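Side-chain contacts in Phosphoglucosamine/phosphogalactosamine mutase (Sulfolobus tokodaii, PDB 2F7L), which interconverts the 6-phosphates and 1-phosphates of glucosamine and galactosamine, using magnesium, on the way to the UDP-activated N-acetyl amino sugars: residues A[176-181]-A[220-225]; A[236-241]-A[245-250]. One frame throughout, in Å; residues are numbered along the deposited sequence.

Interaction 1. Residues A[176-181]-A[220-225]; sequences LIDPAN and DSLKET
D178 and T225 meet where the end of strand 174-178 faces the N-terminal part of helix 223-231, and between them they account for most of the 144 Å² buried. The two side chains cross at about a right angle. With its CG anti to the backbone N (chi1 -173°), the aspartate extends its carboxylate toward the helix, and OD2 is the atom that reaches the threonine, 3.6 Å from T225 CB. T225 OG1 is also 3.6 Å from D178 OD2, yet no hydrogen bond crosses the contact; the hydroxyl makes a weak one to the carbonyl oxygen of L222 in its own turn. L222 adds an apolar methyl, its CD2 lying 3.9 Å from D178 OD2.

The polar partners of the carboxylate include R213 and A180. OD2 forms a salt bridge with R213, whereas OD1 accepts from A180 N at 3.3 Å, the amide coming from above the carboxylate plane (42° out of it) and closing an Asx turn as the strand gives way to loop. Replacing D178 by an alanine removes the carboxylate, which would probably leave R213 without this mate, the A180 amide without its acceptor and a gap beside T225. A strand of the central sheet ending in a tight turn under a packed helix is the layered alpha/beta/alpha architecture of domain II in phosphohexose mutases.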
loop_
_atom_site.group_PDB
_atom_site.type_symbol
_atom_site.label_atom_id
_atom_site.label_comp_id
_atom_site.label_asym_id
_atom_site.label_seq_id
_atom_site.Cartn_x
_atom_site.Cartn_y
_atom_site.Cartn_z
ATOM N N LEU A 176 -10.200 7.004 16.487
ATOM C CA LEU A 176 -8.856 6.739 17.027
ATOM C C LEU A 176 -7.926 6.514 15.831
ATOM O O LEU A 176 -8.278 5.820 14.878
ATOM C CB LEU A 176 -8.830 5.522 17.959
ATOM C CG LEU A 176 -7.404 5.085 18.310
ATOM C CD1 LEU A 176 -7.312 4.363 19.638
ATOM C CD2 LEU A 176 -6.934 4.169 17.197
ATOM N N ILE A 177 -6.746 7.124 15.887
ATOM C CA ILE A 177 -5.763 7.020 14.820
ATOM C C ILE A 177 -4.419 6.474 15.318
ATOM O O ILE A 177 -3.820 7.007 16.254
ATOM C CB ILE A 177 -5.561 8.389 14.169
ATOM C CG1 ILE A 177 -6.872 8.852 13.518
ATOM C CG2 ILE A 177 -4.462 8.317 13.151
ATOM C CD1 ILE A 177 -6.825 10.248 12.895
ATOM N N ASP A 178 -3.976 5.385 14.687
ATOM C CA ASP A 178 -2.716 4.722 15.020
ATOM C C ASP A 178 -1.763 4.861 13.839
ATOM O O ASP A 178 -1.706 3.995 12.961
ATOM C CB ASP A 178 -2.975 3.242 15.318
ATOM C CG ASP A 178 -1.734 2.508 15.849
ATOM O OD1 ASP A 178 -0.666 3.135 16.005
ATOM O OD2 ASP A 178 -1.841 1.289 16.116
ATOM N N PRO A 179 -1.009 5.976 13.796
ATOM C CA PRO A 179 -0.056 6.240 12.717
ATOM C C PRO A 179 1.249 5.477 12.866
ATOM O O PRO A 179 2.189 5.682 12.087
ATOM C CB PRO A 179 0.127 7.744 12.802
ATOM C CG PRO A 179 0.014 7.988 14.245
ATOM C CD PRO A 179 -1.162 7.171 14.641
ATOM N N ALA A 180 1.310 4.607 13.869
ATOM C CA ALA A 180 2.493 3.781 14.113
ATOM C C ALA A 180 3.777 4.558 14.360
ATOM O O ALA A 180 4.839 4.200 13.869
ATOM C CB ALA A 180 2.694 2.795 12.953
ATOM N N ASN A 181 3.677 5.615 15.144
ATOM C CA ASN A 181 4.841 6.431 15.473
ATOM C C ASN A 181 5.493 7.069 14.256
ATOM O O ASN A 181 6.633 7.541 14.323
ATOM C CB ASN A 181 5.840 5.577 16.225
ATOM C CG ASN A 181 5.345 5.215 17.583
ATOM O OD1 ASN A 181 5.311 4.042 17.974
ATOM N ND2 ASN A 181 4.951 6.228 18.328
ATOM N N ASP A 220 -2.047 -8.902 14.531
ATOM C CA ASP A 220 -1.181 -9.046 15.686
ATOM C C ASP A 220 -0.617 -7.735 16.220
ATOM O O ASP A 220 -0.561 -7.538 17.433
ATOM C CB ASP A 220 -0.038 -10.002 15.380
ATOM C CG ASP A 220 0.418 -10.744 16.616
ATOM O OD1 ASP A 220 1.474 -10.392 17.213
ATOM O OD2 ASP A 220 -0.322 -11.679 17.004
ATOM N N SER A 221 -0.200 -6.839 15.325
ATOM C CA SER A 221 0.368 -5.566 15.749
ATOM C C SER A 221 -0.707 -4.629 16.261
ATOM O O SER A 221 -0.436 -3.772 17.099
ATOM C CB SER A 221 1.123 -4.903 14.598
ATOM O OG SER A 221 0.276 -4.673 13.488
ATOM N N LEU A 222 -1.924 -4.789 15.755
ATOM C CA LEU A 222 -3.003 -3.926 16.175
ATOM C C LEU A 222 -3.618 -4.455 17.444
ATOM O O LEU A 222 -4.402 -3.765 18.095
ATOM C CB LEU A 222 -4.063 -3.824 15.086
ATOM C CG LEU A 222 -3.511 -3.214 13.799
ATOM C CD1 LEU A 222 -4.630 -3.004 12.808
ATOM C CD2 LEU A 222 -2.822 -1.897 14.110
ATOM N N LYS A 223 -3.247 -5.680 17.799
ATOM C CA LYS A 223 -3.758 -6.324 19.005
ATOM C C LYS A 223 -4.131 -5.325 20.110
ATOM O O LYS A 223 -5.288 -5.228 20.501
ATOM C CB LYS A 223 -2.715 -7.316 19.554
ATOM C CG LYS A 223 -3.234 -8.724 19.829
ATOM C CD LYS A 223 -3.912 -9.311 18.575
ATOM C CE LYS A 223 -4.038 -10.862 18.599
ATOM N NZ LYS A 223 -2.692 -11.529 18.551
ATOM N N GLU A 224 -3.154 -4.568 20.592
ATOM C CA GLU A 224 -3.402 -3.627 21.673
ATOM C C GLU A 224 -4.184 -2.376 21.318
ATOM O O GLU A 224 -4.956 -1.882 22.146
ATOM C CB GLU A 224 -2.096 -3.201 22.317
ATOM C CG GLU A 224 -1.254 -4.315 22.842
ATOM C CD GLU A 224 0.039 -3.779 23.375
ATOM O OE1 GLU A 224 0.748 -3.099 22.594
ATOM O OE2 GLU A 224 0.347 -4.009 24.572
ATOM N N THR A 225 -4.004 -1.834 20.118
ATOM C CA THR A 225 -4.765 -0.637 19.835
ATOM C C THR A 225 -6.237 -1.040 19.687
ATOM O O THR A 225 -7.130 -0.293 20.092
ATOM C CB THR A 225 -4.210 0.146 18.596
ATOM O OG1 THR A 225 -4.706 -0.432 17.391
ATOM C CG2 THR A 225 -2.679 0.134 18.589
#

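Interaction 2. Residues A[236-241]-A[245-250]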
loop_
_atom_site.group_PDB
_atom_site.type_symbol
_atom_site.label_atom_id
_atom_site.label_comp_id
_atom_site.label_asym_id
_atom_site.label_seq_id
_atom_site.Cartn_x
_atom_site.Cartn_y
_atom_site.Cartn_z
ATOM N N LEU A 236 -14.954 4.729 15.092
ATOM C CA LEU A 236 -14.110 4.108 14.083
ATOM C C LEU A 236 -12.649 4.328 14.442
ATOM O O LEU A 236 -12.297 5.371 15.003
ATOM C CB LEU A 236 -14.390 4.715 12.710
ATOM C CG LEU A 236 -13.512 4.192 11.582
ATOM C CD1 LEU A 236 -13.808 2.722 11.390
ATOM C CD2 LEU A 236 -13.777 4.976 10.310
ATOM N N GLY A 237 -11.811 3.339 14.135
ATOM C CA GLY A 237 -10.387 3.452 14.406
ATOM C C GLY A 237 -9.631 3.188 13.118
ATOM O O GLY A 237 -10.119 2.439 12.269
ATOM N N VAL A 238 -8.461 3.804 12.947
ATOM C CA VAL A 238 -7.654 3.580 11.739
ATOM C C VAL A 238 -6.184 3.440 12.032
ATOM O O VAL A 238 -5.608 4.255 12.738
ATOM C CB VAL A 238 -7.781 4.715 10.711
ATOM C CG1 VAL A 238 -7.161 4.284 9.400
ATOM C CG2 VAL A 238 -9.213 5.041 10.485
ATOM N N ALA A 239 -5.577 2.399 11.476
ATOM C CA ALA A 239 -4.151 2.172 11.662
ATOM C C ALA A 239 -3.404 2.187 10.315
ATOM O O ALA A 239 -3.905 1.687 9.290
ATOM C CB ALA A 239 -3.933 0.860 12.388
ATOM N N HIS A 240 -2.212 2.792 10.324
ATOM C CA HIS A 240 -1.379 2.881 9.117
ATOM C C HIS A 240 -0.052 2.186 9.332
ATOM O O HIS A 240 0.276 1.739 10.431
ATOM C CB HIS A 240 -1.022 4.338 8.739
ATOM C CG HIS A 240 -2.198 5.249 8.528
ATOM N ND1 HIS A 240 -3.219 4.968 7.640
ATOM C CD2 HIS A 240 -2.462 6.481 9.029
ATOM C CE1 HIS A 240 -4.055 5.989 7.602
ATOM N NE2 HIS A 240 -3.617 6.920 8.432
ATOM N N ASP A 241 0.714 2.143 8.245
ATOM C CA ASP A 241 2.052 1.590 8.228
ATOM C C ASP A 241 2.997 2.789 8.209
ATOM O O ASP A 241 2.559 3.940 8.261
ATOM C CB ASP A 241 2.254 0.708 7.000
ATOM C CG ASP A 241 2.037 1.444 5.690
ATOM O OD1 ASP A 241 1.098 2.267 5.576
ATOM O OD2 ASP A 241 2.814 1.164 4.750
ATOM N N ASP A 245 0.631 4.566 3.321
ATOM C CA ASP A 245 -0.053 4.348 2.057
ATOM C C ASP A 245 -1.057 3.215 2.279
ATOM O O ASP A 245 -1.799 2.813 1.387
ATOM C CB ASP A 245 0.936 4.023 0.924
ATOM C CG ASP A 245 2.007 3.062 1.343
ATOM O OD1 ASP A 245 1.782 2.352 2.349
ATOM O OD2 ASP A 245 3.066 3.011 0.659
ATOM N N ARG A 246 -1.087 2.721 3.504
ATOM C CA ARG A 246 -2.002 1.655 3.870
ATOM C C ARG A 246 -2.939 2.098 4.989
ATOM O O ARG A 246 -2.601 2.967 5.794
ATOM C CB ARG A 246 -1.208 0.419 4.299
ATOM C CG ARG A 246 -1.378 -0.735 3.368
ATOM C CD ARG A 246 -0.081 -1.412 3.068
ATOM N NE ARG A 246 0.599 -1.886 4.257
ATOM C CZ ARG A 246 1.346 -2.987 4.284
ATOM N NH1 ARG A 246 1.485 -3.717 3.184
ATOM N NH2 ARG A 246 1.986 -3.342 5.397
ATOM N N ALA A 247 -4.121 1.500 5.029
ATOM C CA ALA A 247 -5.094 1.835 6.053
ATOM C C ALA A 247 -5.984 0.644 6.421
ATOM O O ALA A 247 -6.823 0.226 5.623
ATOM C CB ALA A 247 -5.963 3.004 5.577
ATOM N N ILE A 248 -5.795 0.058 7.599
ATOM C CA ILE A 248 -6.696 -1.011 7.981
ATOM C C ILE A 248 -7.502 -0.487 9.168
ATOM O O ILE A 248 -6.952 0.118 10.092
ATOM C CB ILE A 248 -5.979 -2.356 8.317
ATOM C CG1 ILE A 248 -4.872 -2.135 9.314
ATOM C CG2 ILE A 248 -5.438 -3.014 7.041
ATOM C CD1 ILE A 248 -4.177 -3.411 9.643
ATOM N N PHE A 249 -8.818 -0.681 9.101
ATOM C CA PHE A 249 -9.745 -0.187 10.117
ATOM C C PHE A 249 -10.115 -1.117 11.253
ATOM O O PHE A 249 -9.946 -2.338 11.177
ATOM C CB PHE A 249 -11.041 0.294 9.450
ATOM C CG PHE A 249 -10.832 1.380 8.424
ATOM C CD1 PHE A 249 -10.424 1.065 7.132
ATOM C CD2 PHE A 249 -11.041 2.722 8.756
ATOM C CE1 PHE A 249 -10.231 2.065 6.174
ATOM C CE2 PHE A 249 -10.846 3.739 7.802
ATOM C CZ PHE A 249 -10.440 3.409 6.505
ATOM N N ILE A 250 -10.634 -0.506 12.310
ATOM C CA ILE A 250 -11.068 -1.221 13.506
ATOM C C ILE A 250 -12.421 -0.621 13.857
ATOM O O ILE A 250 -12.489 0.556 14.195
ATOM C CB ILE A 250 -10.078 -0.992 14.663
ATOM C CG1 ILE A 250 -8.663 -1.355 14.200
ATOM C CG2 ILE A 250 -10.459 -1.842 15.857
ATOM C CD1 ILE A 250 -7.591 -1.071 15.238
#
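Backbone hydrogen bonds join G237 to I250 and A239 to I248, each pair bonded in both directions. In the first, G237 N reaches I250 O at 2.9 Å. V238 and F249 form the non-hydrogen-bonded pair between them.

Apolar contacts gather on the V238 and F249 face. V238 CG2 touches F249 CE2 at 3.4 Å, and V238 CG1 lies over one face of the ring, offset toward its rim. CG of L236, anti to its backbone N (chi1 177°), carries CD1 to 3.8 Å from F249 CD2. M349 of helix 342-356 packs on both L236 and F249.

These strands make an antiparallel beta hairpin whose connecting loop carries D241, D243 and D245, the probable magnesium ligands by similarity.

Side-chain to backbone bonds follow at the loop end. H240 ND1 donates to R246 O at 2.8 Å in the carbonyl plane, while its NE2 bonds to T188. D241 OD1 accepts R246 N at 3.0 Å on the syn side, though 32° out of the carboxylate plane.

Charges crowd beyond them. D241 OD2 and D245 OD1, both acceptors, stand 2.9 Å apart. R246 NE makes a long salt bridge of 3.8 Å to D241 OD2, which lies well out of the guanidinium plane; D245 OD2 pairs with R340 and K107.

Both interactions belong to domain II, their centres about 8 Å apart, and both halves of interaction 1 precede those of interaction 2 in the sequence. A single four-stranded mixed sheet unites them, since strand 174-178 lies parallel to and beside strand 236-239, probably hydrogen-bonded to it through D178 N and V238 O. Helix 223-231 is the element preceding strand 236-239 in the chain, and L222 packs on A239 and I248. R213 links them too, reaching both D178 and the H240 carbonyl. The example illustrates how a predicted metal-binding loop sits at the strand ends of a sheet packed against a helix.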